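Local atomic coordinates of lipase (Penicillium expansum, PDB entry 3G7N), a protein that hydrolyses acylglycerol lipids such as triacylglycerols, releasing free fatty acids, and acts as a secreted alkaline lipase. Residues A[6-9]-A[10-14]; A[17-20]-A[21-25]; A[50-53]-A[54-57]; A[101-104]-A[105-109]; A[119-122]-A[123-126]. All blocks are in the same frame, centred on the assembly; numbering follows the deposited sequence.

In the fold
Following the chain from the N terminus, contact 1 (6-14) forms the opening turns of helix 8-23 and contact 2 (17-25) its far end, beside the catalytic serine. Contact 3 (50-57) closes the hairpin between strands 45-52 and 57-62. Contact 4 lies within helix 97-120, and contact 5 (119-126) closes the turn from that helix into strand 125-131. All five are local and run in series, so none nests in or crosses another. Space joins some of them: Arg13 of contact 1 packs on Lys55 of contact 3, while contacts 3 and 5, with centres about 9 Å apart, meet where Lys56 O probably accepts a hydrogen bond from Thr125 N and the Tyr51 and Tyr121 rings stack.

Contact 1: residues A[6-9]-A[10-14]; sequences AAFP and DLHRA
The first turns of helix 8-23, one of the helices flanking the central sheet of this alpha/beta-hydrolase fold, place Phe8 and His12 one helical turn apart. His12 CB lies over one face of the Phe8 ring, 4.1 Å from its centroid and 28° off the normal, a CH-pi contact. The two rings are nearly parallel, with planes at 19°, yet slid so far that they barely overlap. Phe8 carries its CG anti to the backbone N (chi1 177°), which swings the ring along the helix toward the next turn. Its nearest atom to that CB is CE2, at 3.7 Å. A glycine here would probably leave His12 CB without the ring face it lies over, and the imidazole dependent on its ND1 hydrogen bond to Phe245 O.

The backbone evidence for the helix is the pair of bonds from His12 N to Phe8 O (2.8 Å) and from Arg13 N to Pro9 O (3.0 Å). The preceding one, Leu11 N to Ala7 O, is weak. Leu11 also brings CD1 to 4.2 Å from Ala7 CB, and both side chains pack on Tyr208 of strand 206-210. On the outer side, a water bridges the start of the helix, donating to Ala6 O at 2.7 Å and accepting from Asp10 N at 2.9 Å.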
loop_
_atom_site.group_PDB
_atom_site.type_symbol
_atom_site.label_atom_id
_atom_site.label_comp_id
_atom_site.label_asym_id
_atom_site.label_seq_id
_atom_site.Cartn_x
_atom_site.Cartn_y
_atom_site.Cartn_z
ATOM N N ALA A 6 -7.561 -0.278 18.599
ATOM C CA ALA A 6 -7.479 1.134 18.244
ATOM C C ALA A 6 -6.967 1.362 16.821
ATOM O O ALA A 6 -7.210 2.418 16.243
ATOM C CB ALA A 6 -6.609 1.885 19.246
ATOM N N ALA A 7 -6.243 0.380 16.279
ATOM C CA ALA A 7 -5.711 0.444 14.909
ATOM C C ALA A 7 -6.788 0.244 13.852
ATOM O O ALA A 7 -6.559 0.537 12.670
ATOM C CB ALA A 7 -4.608 -0.585 14.734
ATOM N N PHE A 8 -7.906 -0.358 14.233
ATOM C CA PHE A 8 -8.881 -0.833 13.256
ATOM C C PHE A 8 -9.524 0.304 12.447
ATOM O O PHE A 8 -9.639 0.200 11.223
ATOM C CB PHE A 8 -9.949 -1.728 13.902
ATOM C CG PHE A 8 -11.013 -2.189 12.947
ATOM C CD1 PHE A 8 -10.864 -3.382 12.258
ATOM C CD2 PHE A 8 -12.162 -1.456 12.745
ATOM C CE1 PHE A 8 -11.821 -3.814 11.363
ATOM C CE2 PHE A 8 -13.125 -1.885 11.836
ATOM C CZ PHE A 8 -12.965 -3.094 11.182
ATOM N N PRO A 9 -9.934 1.404 13.108
ATOM C CA PRO A 9 -10.641 2.407 12.316
ATOM C C PRO A 9 -9.827 2.966 11.140
ATOM O O PRO A 9 -10.374 3.108 10.047
ATOM C CB PRO A 9 -10.970 3.500 13.338
ATOM C CG PRO A 9 -11.111 2.732 14.631
ATOM C CD PRO A 9 -10.050 1.656 14.558
ATOM N N ASP A 10 -8.537 3.193 11.344
ATOM C CA ASP A 10 -7.748 3.741 10.238
ATOM C C ASP A 10 -7.542 2.690 9.141
ATOM O O ASP A 10 -7.478 3.010 7.962
ATOM C CB ASP A 10 -6.407 4.317 10.705
ATOM C CG ASP A 10 -6.559 5.634 11.442
ATOM O OD1 ASP A 10 -7.658 6.220 11.378
ATOM O OD2 ASP A 10 -5.546 6.114 11.993
ATOM N N LEU A 11 -7.411 1.429 9.522
ATOM C CA LEU A 11 -7.176 0.380 8.535
ATOM C C LEU A 11 -8.463 0.061 7.781
ATOM O O LEU A 11 -8.435 -0.237 6.579
ATOM C CB LEU A 11 -6.589 -0.858 9.206
ATOM C CG LEU A 11 -5.150 -0.676 9.685
ATOM C CD1 LEU A 11 -4.783 -1.744 10.711
ATOM C CD2 LEU A 11 -4.174 -0.654 8.513
ATOM N N HIS A 12 -9.598 0.156 8.468
ATOM C CA HIS A 12 -10.899 0.025 7.848
ATOM C C HIS A 12 -11.120 1.122 6.794
ATOM O O HIS A 12 -11.553 0.853 5.687
ATOM C CB HIS A 12 -12.006 0.046 8.931
ATOM C CG HIS A 12 -13.389 -0.109 8.395
ATOM N ND1 HIS A 12 -13.877 -1.305 7.911
ATOM C CD2 HIS A 12 -14.437 0.753 8.377
ATOM C CE1 HIS A 12 -15.151 -1.169 7.596
ATOM N NE2 HIS A 12 -15.500 0.087 7.811
ATOM N N ARG A 13 -10.754 2.358 7.139
ATOM C CA ARG A 13 -10.782 3.451 6.169
ATOM C C ARG A 13 -9.865 3.161 4.977
ATOM O O ARG A 13 -10.250 3.375 3.845
ATOM C CB ARG A 13 -10.429 4.794 6.819
ATOM C CG ARG A 13 -10.287 5.922 5.802
ATOM C CD ARG A 13 -10.022 7.270 6.484
ATOM N NE ARG A 13 -9.701 8.328 5.529
ATOM C CZ ARG A 13 -8.476 8.599 5.091
ATOM N NH1 ARG A 13 -7.438 7.879 5.480
ATOM N NH2 ARG A 13 -8.306 9.601 4.234
ATOM N N ALA A 14 -8.662 2.687 5.258
ATOM C CA ALA A 14 -7.725 2.363 4.196
ATOM C C ALA A 14 -8.336 1.327 3.244
ATOM O O ALA A 14 -8.143 1.400 2.036
ATOM C CB ALA A 14 -6.430 1.853 4.780
HETATM O O HOH W 1 -7.221 3.757 13.853
#

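Contact 2: residues A[17-20]-A[21-25]; sequences LSSA and AYTGC
Tyr22 lays its ring beside the preceding turn of helix 8-23 and does not stand away from it: Ser19 CA sits at the ring edge, near its plane, and Tyr22 CD2 approaches Ser18 O to 3.3 Å. The torsion responsible is chi1 of -73°, which sets CG beside the backbone N and opposite the carbonyl carbon. From there the phenol extends to His131, whose ND1 is hydrogen-bonded to Tyr22 OH.

Ser19 and Thr23, a turn apart, turn their hydroxyls to a shared water, which lies 2.7 Å from Ser19 OG and 2.6 Å from Thr23 OG1. Ser19 OG has a further partner in Leu250 N, so this hydroxyl ties the helix to the C-terminal part of the chain. Ser19 and Thr23 are also joined by the backbone bond from Thr23 N to Ser19 O (2.9 Å).

A third pairing runs from Ala20 to Cys25. Ala20 CB meets Cys25 SG at 3.5 Å, and the small methyl lets the sulfur lie against the helix while it forms its disulfide with Cys254. Ala20 O receives two N-H groups, that of Gly24 at 2.9 Å and, weakly, that of Cys25 at 3.4 Å.

Gly24 adopts positive phi (74°), which favours glycine, and breaks the helix there. The contact thus combines a glycine-terminated helix C-terminus, locked by a disulfide, with a tyrosine that touches Ser132, the nucleophile of the alpha/beta-hydrolase active site.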
loop_
_atom_site.group_PDB
_atom_site.type_symbol
_atom_site.label_atom_id
_atom_site.label_comp_id
_atom_site.label_asym_id
_atom_site.label_seq_id
_atom_site.Cartn_x
_atom_site.Cartn_y
_atom_site.Cartn_z
ATOM N N LEU A 17 -10.966 3.021 0.999
ATOM C CA LEU A 17 -10.309 3.766 -0.065
ATOM C C LEU A 17 -9.753 2.833 -1.131
ATOM O O LEU A 17 -9.841 3.111 -2.327
ATOM C CB LEU A 17 -9.180 4.626 0.504
ATOM C CG LEU A 17 -9.615 5.762 1.440
ATOM C CD1 LEU A 17 -8.403 6.453 2.012
ATOM C CD2 LEU A 17 -10.510 6.769 0.734
ATOM N N SER A 18 -9.152 1.737 -0.680
ATOM C CA SER A 18 -8.617 0.756 -1.620
ATOM C C SER A 18 -9.725 0.149 -2.487
ATOM O O SER A 18 -9.544 -0.043 -3.678
ATOM C CB SER A 18 -7.901 -0.350 -0.867
ATOM O OG SER A 18 -6.745 0.110 -0.183
ATOM N N SER A 19 -10.878 -0.132 -1.872
ATOM C CA SER A 19 -12.052 -0.626 -2.615
ATOM C C SER A 19 -12.551 0.396 -3.644
ATOM O O SER A 19 -12.823 0.067 -4.806
ATOM C CB SER A 19 -13.168 -0.977 -1.620
ATOM O OG SER A 19 -14.321 -1.522 -2.273
ATOM N N ALA A 20 -12.553 1.670 -3.235
ATOM C CA ALA A 20 -12.947 2.763 -4.139
ATOM C C ALA A 20 -12.068 2.799 -5.384
ATOM O O ALA A 20 -12.529 3.183 -6.463
ATOM C CB ALA A 20 -12.909 4.116 -3.408
ATOM N N ALA A 21 -10.778 2.512 -5.217
ATOM C CA ALA A 21 -9.878 2.503 -6.352
ATOM C C ALA A 21 -10.271 1.417 -7.364
ATOM O O ALA A 21 -10.186 1.633 -8.573
ATOM C CB ALA A 21 -8.464 2.306 -5.901
ATOM N N TYR A 22 -10.714 0.264 -6.866
ATOM C CA TYR A 22 -11.227 -0.788 -7.762
ATOM C C TYR A 22 -12.547 -0.364 -8.413
ATOM O O TYR A 22 -12.753 -0.592 -9.600
ATOM C CB TYR A 22 -11.445 -2.092 -6.999
ATOM C CG TYR A 22 -10.186 -2.824 -6.607
ATOM C CD1 TYR A 22 -9.437 -3.515 -7.563
ATOM C CD2 TYR A 22 -9.801 -2.918 -5.271
ATOM C CE1 TYR A 22 -8.310 -4.248 -7.192
ATOM C CE2 TYR A 22 -8.707 -3.675 -4.896
ATOM C CZ TYR A 22 -7.987 -4.356 -5.858
ATOM O OH TYR A 22 -6.920 -5.111 -5.468
ATOM N N THR A 23 -13.415 0.306 -7.660
ATOM C CA THR A 23 -14.710 0.742 -8.174
ATOM C C THR A 23 -14.561 1.833 -9.230
ATOM O O THR A 23 -15.308 1.862 -10.207
ATOM C CB THR A 23 -15.566 1.264 -7.014
ATOM O OG1 THR A 23 -15.837 0.187 -6.124
ATOM C CG2 THR A 23 -16.873 1.879 -7.505
ATOM N N GLY A 24 -13.503 2.636 -9.121
ATOM C CA GLY A 24 -13.308 3.775 -10.018
ATOM C C GLY A 24 -14.255 4.911 -9.682
ATOM O O GLY A 24 -14.735 5.619 -10.565
ATOM N N CYS A 25 -14.410 5.177 -8.394
ATOM C CA CYS A 25 -15.260 6.273 -7.910
ATOM C C CYS A 25 -15.007 7.592 -8.630
ATOM O O CYS A 25 -13.858 7.968 -8.835
ATOM C CB CYS A 25 -15.056 6.457 -6.408
ATOM S SG CYS A 25 -15.544 5.032 -5.470
HETATM O O HOH W 2 -15.818 0.320 -3.501
#

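Contact 3: residues A[50-53]-A[54-57]; sequences GYST and EKKT
Ser52 and Thr57 form an antiparallel hydrogen-bonded pair, CA atoms 5.2 Å apart, that closes the beta hairpin between strands 45-52 and 57-62 with a G1 beta bulge. Ser52 N reaches Thr57 O at 2.8 Å with an angle of 167° at the hydrogen. The return bond, Thr57 N to Ser52 O, is longer at 3.2 Å. Lys56 also faces Ser52, giving a weak bond from its N to the same Ser52 O. Lys56 has the positive phi (54°) usual at the first position of a G1 bulge, and the two residues Lys56 and Thr57 together oppose one.

The Ser52 side chain ties into the loop directly. With OG anti to the backbone N (chi1 173°), the hydroxyl accepts the N-H of Lys55 at 2.9 Å; the same oxygen is hydrogen-bonded to Asp31 OD2 as well. Lys55 CB lies 3.5 Å from this OG, and the lysine then bends away, its CE resting on Arg13 CD of helix 8-23. Thr57 projects from the same face of the sheet as Ser52, and Thr57 OG1, which is hydrogen-bonded to Glu127 OE2, packs 3.5 Å from Ser52 CB.

Tyr51 leads its ring away from the loop to stack with Tyr121, while Thr53 OG1 stands in plane at its edge. Close to the strand pair, Tyr51 CA makes a CA-H...O contact with Thr57 O, 3.2 Å between the two atoms.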
loop_
_atom_site.group_PDB
_atom_site.type_symbol
_atom_site.label_atom_id
_atom_site.label_comp_id
_atom_site.label_asym_id
_atom_site.label_seq_id
_atom_site.Cartn_x
_atom_site.Cartn_y
_atom_site.Cartn_z
ATOM N N GLY A 50 -5.394 12.851 -4.468
ATOM C CA GLY A 50 -6.299 13.926 -4.063
ATOM C C GLY A 50 -6.040 14.329 -2.630
ATOM O O GLY A 50 -4.936 14.164 -2.133
ATOM N N TYR A 51 -7.033 14.969 -2.026
ATOM C CA TYR A 51 -6.869 15.535 -0.689
ATOM C C TYR A 51 -8.123 15.281 0.129
ATOM O O TYR A 51 -9.232 15.210 -0.395
ATOM C CB TYR A 51 -6.562 17.043 -0.749
ATOM C CG TYR A 51 -7.664 17.875 -1.311
ATOM C CD1 TYR A 51 -8.627 18.433 -0.478
ATOM C CD2 TYR A 51 -7.793 18.072 -2.680
ATOM C CE1 TYR A 51 -9.676 19.177 -0.994
ATOM C CE2 TYR A 51 -8.862 18.775 -3.214
ATOM C CZ TYR A 51 -9.803 19.332 -2.367
ATOM O OH TYR A 51 -10.871 20.037 -2.891
ATOM N N SER A 52 -7.916 15.175 1.439
ATOM C CA SER A 52 -9.010 15.054 2.405
ATOM C C SER A 52 -8.984 16.281 3.307
ATOM O O SER A 52 -8.112 16.411 4.145
ATOM C CB SER A 52 -8.795 13.819 3.263
ATOM O OG SER A 52 -9.778 13.809 4.309
ATOM N N THR A 53 -10.030 17.099 3.197
ATOM C CA THR A 53 -10.224 18.232 4.110
ATOM C C THR A 53 -10.473 17.748 5.545
ATOM O O THR A 53 -9.884 18.275 6.488
ATOM C CB THR A 53 -11.408 19.100 3.658
ATOM O OG1 THR A 53 -11.241 19.458 2.281
ATOM C CG2 THR A 53 -11.499 20.353 4.505
ATOM N N GLU A 54 -11.174 16.623 5.677
ATOM C CA GLU A 54 -11.475 16.019 6.970
ATOM C C GLU A 54 -10.206 15.592 7.684
ATOM O O GLU A 54 -10.034 15.853 8.875
ATOM C CB GLU A 54 -12.419 14.828 6.793
ATOM C CG GLU A 54 -12.799 14.157 8.104
ATOM C CD GLU A 54 -13.738 12.984 7.908
ATOM O OE1 GLU A 54 -14.547 13.016 6.954
ATOM O OE2 GLU A 54 -13.527 11.951 8.580
ATOM N N LYS A 55 -9.319 14.888 6.984
ATOM C CA LYS A 55 -8.117 14.341 7.608
ATOM C C LYS A 55 -6.899 15.263 7.520
ATOM O O LYS A 55 -5.863 14.986 8.094
ATOM C CB LYS A 55 -7.778 12.977 6.997
ATOM C CG LYS A 55 -8.849 11.914 7.201
ATOM C CD LYS A 55 -9.033 11.548 8.680
ATOM C CE LYS A 55 -9.800 10.246 8.815
ATOM N NZ LYS A 55 -10.088 9.954 10.245
ATOM N N LYS A 56 -7.031 16.313 6.710
ATOM C CA LYS A 56 -5.905 17.174 6.360
ATOM C C LYS A 56 -4.752 16.365 5.795
ATOM O O LYS A 56 -3.602 16.459 6.221
ATOM C CB LYS A 56 -5.461 18.028 7.560
ATOM C CG LYS A 56 -6.541 19.009 8.030
ATOM C CD LYS A 56 -6.004 19.926 9.134
ATOM C CE LYS A 56 -6.919 21.124 9.378
ATOM N NZ LYS A 56 -8.309 20.710 9.715
ATOM N N THR A 57 -5.104 15.566 4.787
ATOM C CA THR A 57 -4.103 14.756 4.092
ATOM C C THR A 57 -4.158 14.953 2.598
ATOM O O THR A 57 -5.187 15.344 2.031
ATOM C CB THR A 57 -4.253 13.255 4.356
ATOM O OG1 THR A 57 -5.547 12.838 3.906
ATOM C CG2 THR A 57 -4.018 12.915 5.823
#

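Contact 4: residues A[101-104]-A[105-109]; sequences RPWS and AVHDT
Trp103 and His107 both hold CG anti to the backbone N, with chi1 of -179° and 179°, and these torsions send the two rings out from the same side of helix 97-120. The five-membered ring of Trp103 and the imidazole meet rim to rim, centroids 5.0 Å apart and planes at 75°, neither lying over the other's face; their closest approach is too tight in the model to be trusted. One face of the indole is met near its rim by His107 CA and by Val106, whose CG2 comes to 4.1 Å from Trp103 CE3.

The helix is kinked at Pro102, whose N has no bond to the preceding turn, and is irregular beyond it. Trp103 O takes Val106 N at 3.0 Å, from above the carbonyl plane, whereas its bond from His107 N is weak. Just before it, Ala105 N binds Arg101 O at 3.1 Å. Farther on, a water donates to Ser104 O at 2.6 Å and accepts from Asp108 N at 3.0 Å.

The aromatic side faces helix 133-148, where Trp103 packs on Ile140, Ala141 and Ala144 and His107 on Ala144. Val106 turns to the sheet, touching Ile38 of strand 32-40 and Thr45 of strand 45-52.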
loop_
_atom_site.group_PDB
_atom_site.type_symbol
_atom_site.label_atom_id
_atom_site.label_comp_id
_atom_site.label_asym_id
_atom_site.label_seq_id
_atom_site.Cartn_x
_atom_site.Cartn_y
_atom_site.Cartn_z
ATOM N N ARG A 101 8.430 -1.601 -12.325
ATOM C CA ARG A 101 8.006 -1.138 -13.636
ATOM C C ARG A 101 6.702 -0.328 -13.605
ATOM O O ARG A 101 6.668 0.802 -14.104
ATOM C CB ARG A 101 7.938 -2.289 -14.647
ATOM C CG ARG A 101 7.616 -1.844 -16.057
ATOM C CD ARG A 101 8.126 -2.877 -17.075
ATOM N NE ARG A 101 7.594 -2.614 -18.412
ATOM C CZ ARG A 101 6.422 -3.062 -18.847
ATOM N NH1 ARG A 101 5.700 -3.875 -18.089
ATOM N NH2 ARG A 101 6.008 -2.764 -20.072
ATOM N N PRO A 102 5.620 -0.896 -13.046
ATOM C CA PRO A 102 4.390 -0.090 -12.977
ATOM C C PRO A 102 4.551 1.171 -12.130
ATOM O O PRO A 102 4.061 2.216 -12.521
ATOM C CB PRO A 102 3.359 -1.051 -12.369
ATOM C CG PRO A 102 4.163 -2.181 -11.757
ATOM C CD PRO A 102 5.386 -2.293 -12.651
ATOM N N TRP A 103 5.237 1.091 -10.991
ATOM C CA TRP A 103 5.410 2.326 -10.206
ATOM C C TRP A 103 6.167 3.393 -11.004
ATOM O O TRP A 103 5.783 4.558 -11.038
ATOM C CB TRP A 103 6.115 2.071 -8.878
ATOM C CG TRP A 103 6.257 3.328 -8.092
ATOM C CD1 TRP A 103 7.372 4.139 -8.041
ATOM C CD2 TRP A 103 5.183 4.095 -7.533
ATOM N NE1 TRP A 103 7.054 5.340 -7.447
ATOM C CE2 TRP A 103 5.730 5.315 -7.082
ATOM C CE3 TRP A 103 3.815 3.837 -7.302
ATOM C CZ2 TRP A 103 4.950 6.312 -6.504
ATOM C CZ3 TRP A 103 3.050 4.807 -6.679
ATOM C CH2 TRP A 103 3.631 6.029 -6.263
ATOM N N SER A 104 7.262 2.998 -11.655
ATOM C CA SER A 104 8.091 3.959 -12.366
ATOM C C SER A 104 7.333 4.613 -13.509
ATOM O O SER A 104 7.578 5.776 -13.826
ATOM C CB SER A 104 9.365 3.278 -12.874
ATOM O OG SER A 104 9.072 2.387 -13.929
ATOM N N ALA A 105 6.339 3.919 -14.040
ATOM C CA ALA A 105 5.495 4.476 -15.102
ATOM C C ALA A 105 4.680 5.675 -14.617
ATOM O O ALA A 105 4.389 6.573 -15.408
ATOM C CB ALA A 105 4.584 3.417 -15.695
ATOM N N VAL A 106 4.262 5.655 -13.347
ATOM C CA VAL A 106 3.354 6.675 -12.810
ATOM C C VAL A 106 4.022 7.599 -11.813
ATOM O O VAL A 106 3.428 8.608 -11.416
ATOM C CB VAL A 106 2.091 6.048 -12.168
ATOM C CG1 VAL A 106 1.262 5.294 -13.217
ATOM C CG2 VAL A 106 2.461 5.125 -11.000
ATOM N N HIS A 107 5.262 7.293 -11.443
ATOM C CA HIS A 107 5.964 7.995 -10.381
ATOM C C HIS A 107 5.969 9.504 -10.591
ATOM O O HIS A 107 5.644 10.267 -9.685
ATOM C CB HIS A 107 7.402 7.467 -10.285
ATOM C CG HIS A 107 8.230 8.137 -9.239
ATOM N ND1 HIS A 107 9.172 9.110 -9.518
ATOM C CD2 HIS A 107 8.354 7.864 -7.922
ATOM C CE1 HIS A 107 9.788 9.452 -8.401
ATOM N NE2 HIS A 107 9.325 8.692 -7.420
ATOM N N ASP A 108 6.465 9.954 -11.743
ATOM C CA ASP A 108 6.648 11.393 -11.942
ATOM C C ASP A 108 5.307 12.136 -11.967
ATOM O O ASP A 108 5.203 13.229 -11.410
ATOM C CB ASP A 108 7.431 11.696 -13.226
ATOM C CG ASP A 108 8.904 11.361 -13.113
ATOM O OD1 ASP A 108 9.469 11.514 -12.017
ATOM O OD2 ASP A 108 9.556 11.320 -14.181
ATOM N N THR A 109 4.287 11.518 -12.551
ATOM C CA THR A 109 2.950 12.090 -12.540
ATOM C C THR A 109 2.431 12.261 -11.114
ATOM O O THR A 109 1.895 13.311 -10.769
ATOM C CB THR A 109 1.986 11.227 -13.354
ATOM O OG1 THR A 109 2.482 11.112 -14.696
ATOM C CG2 THR A 109 0.606 11.858 -13.403
HETATM O O HOH W 3 7.436 8.358 -14.048
#

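Contact 5: residues A[119-122]-A[123-126]; sequences AKYP and DYTL
Tyr121 sets its CB almost centrally over the Tyr124 ring, 3.6 Å from the centroid and 13° off the normal, so the first atom of the side chain makes a CH-pi contact. One bond on, Tyr121 CG faces Tyr124 CE2 at 3.8 Å. Tyr121 CD1 then lies 3.7 Å from Tyr124 CZ, and Tyr121 CE1 comes only to 4.2 Å from Tyr124 OH. The rings thus run side by side, pointing the same way, as an offset stack with planes at 19° and centroids 4.8 Å apart. The tip leads on to Tyr51 of strand 45-52, and Lys120 CG lies toward the rim of the Tyr121 face opposite Tyr124. Placing the ring this way takes a chi1 of -55°, with CG beside the backbone N.

A type I beta turn from Tyr121 to Tyr124 brings the two residues together where helix 97-120 gives way to strand 125-131. Its bond, Tyr124 N to Tyr121 O, is 3.1 Å long. A water donates to Tyr121 O and to Tyr124 O, clasping the ends of the turn. Replacing Tyr124 with an alanine would probably strip Tyr121 CB of the ring beneath it and open a gap against Ile58 of strand 57-62.

The chemistry is therefore mixed: dispersion between the rings and CB holds the side chains, while the backbone bond and the water grip Tyr121 O, consistent with a turn held by both apolar and polar contacts.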
loop_
_atom_site.group_PDB
_atom_site.type_symbol
_atom_site.label_atom_id
_atom_site.label_comp_id
_atom_site.label_asym_id
_atom_site.label_seq_id
_atom_site.Cartn_x
_atom_site.Cartn_y
_atom_site.Cartn_z
ATOM N N ALA A 119 1.462 22.726 -2.352
ATOM C CA ALA A 119 1.444 24.182 -2.502
ATOM C C ALA A 119 0.097 24.783 -2.111
ATOM O O ALA A 119 0.039 25.876 -1.532
ATOM C CB ALA A 119 1.811 24.574 -3.909
ATOM N N LYS A 120 -0.990 24.080 -2.407
ATOM C CA LYS A 120 -2.325 24.551 -2.104
ATOM C C LYS A 120 -2.734 24.268 -0.665
ATOM O O LYS A 120 -3.494 25.045 -0.061
ATOM C CB LYS A 120 -3.336 23.939 -3.080
ATOM C CG LYS A 120 -4.722 24.529 -3.013
ATOM C CD LYS A 120 -5.465 24.338 -4.343
ATOM C CE LYS A 120 -6.933 24.766 -4.257
ATOM N NZ LYS A 120 -7.114 26.114 -3.643
ATOM N N TYR A 121 -2.246 23.151 -0.118
ATOM C CA TYR A 121 -2.612 22.700 1.222
ATOM C C TYR A 121 -1.340 22.412 2.039
ATOM O O TYR A 121 -1.007 21.256 2.309
ATOM C CB TYR A 121 -3.485 21.436 1.146
ATOM C CG TYR A 121 -4.723 21.601 0.296
ATOM C CD1 TYR A 121 -5.834 22.277 0.780
ATOM C CD2 TYR A 121 -4.798 21.036 -0.969
ATOM C CE1 TYR A 121 -6.961 22.457 -0.008
ATOM C CE2 TYR A 121 -5.937 21.188 -1.758
ATOM C CZ TYR A 121 -6.998 21.913 -1.277
ATOM O OH TYR A 121 -8.082 22.140 -2.098
ATOM N N PRO A 122 -0.613 23.471 2.442
ATOM C CA PRO A 122 0.760 23.291 2.891
ATOM C C PRO A 122 0.826 22.782 4.321
ATOM O O PRO A 122 1.906 22.407 4.761
ATOM C CB PRO A 122 1.348 24.714 2.827
ATOM C CG PRO A 122 0.156 25.616 2.898
ATOM C CD PRO A 122 -0.917 24.888 2.136
ATOM N N ASP A 123 -0.315 22.719 4.998
ATOM C CA ASP A 123 -0.393 22.137 6.335
ATOM C C ASP A 123 -0.838 20.668 6.350
ATOM O O ASP A 123 -0.896 20.048 7.411
ATOM C CB ASP A 123 -1.329 22.959 7.217
ATOM C CG ASP A 123 -2.742 23.030 6.651
ATOM O OD1 ASP A 123 -2.914 23.375 5.439
ATOM O OD2 ASP A 123 -3.693 22.840 7.438
ATOM N N TYR A 124 -1.185 20.125 5.184
ATOM C CA TYR A 124 -1.657 18.738 5.126
ATOM C C TYR A 124 -0.495 17.757 5.194
ATOM O O TYR A 124 0.621 18.067 4.818
ATOM C CB TYR A 124 -2.452 18.518 3.840
ATOM C CG TYR A 124 -3.869 19.064 3.872
ATOM C CD1 TYR A 124 -4.244 20.091 4.747
ATOM C CD2 TYR A 124 -4.805 18.626 2.954
ATOM C CE1 TYR A 124 -5.503 20.671 4.658
ATOM C CE2 TYR A 124 -6.064 19.161 2.891
ATOM C CZ TYR A 124 -6.425 20.161 3.771
ATOM O OH TYR A 124 -7.692 20.715 3.707
ATOM N N THR A 125 -0.749 16.583 5.763
ATOM C CA THR A 125 0.250 15.507 5.774
ATOM C C THR A 125 -0.027 14.555 4.594
ATOM O O THR A 125 -0.997 14.768 3.838
ATOM C CB THR A 125 0.199 14.736 7.109
ATOM O OG1 THR A 125 -1.096 14.155 7.281
ATOM C CG2 THR A 125 0.491 15.701 8.292
ATOM N N LEU A 126 0.823 13.546 4.423
ATOM C CA LEU A 126 0.740 12.642 3.260
ATOM C C LEU A 126 0.249 11.270 3.684
ATOM O O LEU A 126 0.589 10.759 4.761
ATOM C CB LEU A 126 2.107 12.511 2.590
ATOM C CG LEU A 126 2.761 13.826 2.166
ATOM C CD1 LEU A 126 4.084 13.535 1.466
ATOM C CD2 LEU A 126 1.834 14.631 1.249
HETATM O O HOH W 4 1.337 19.780 2.720
#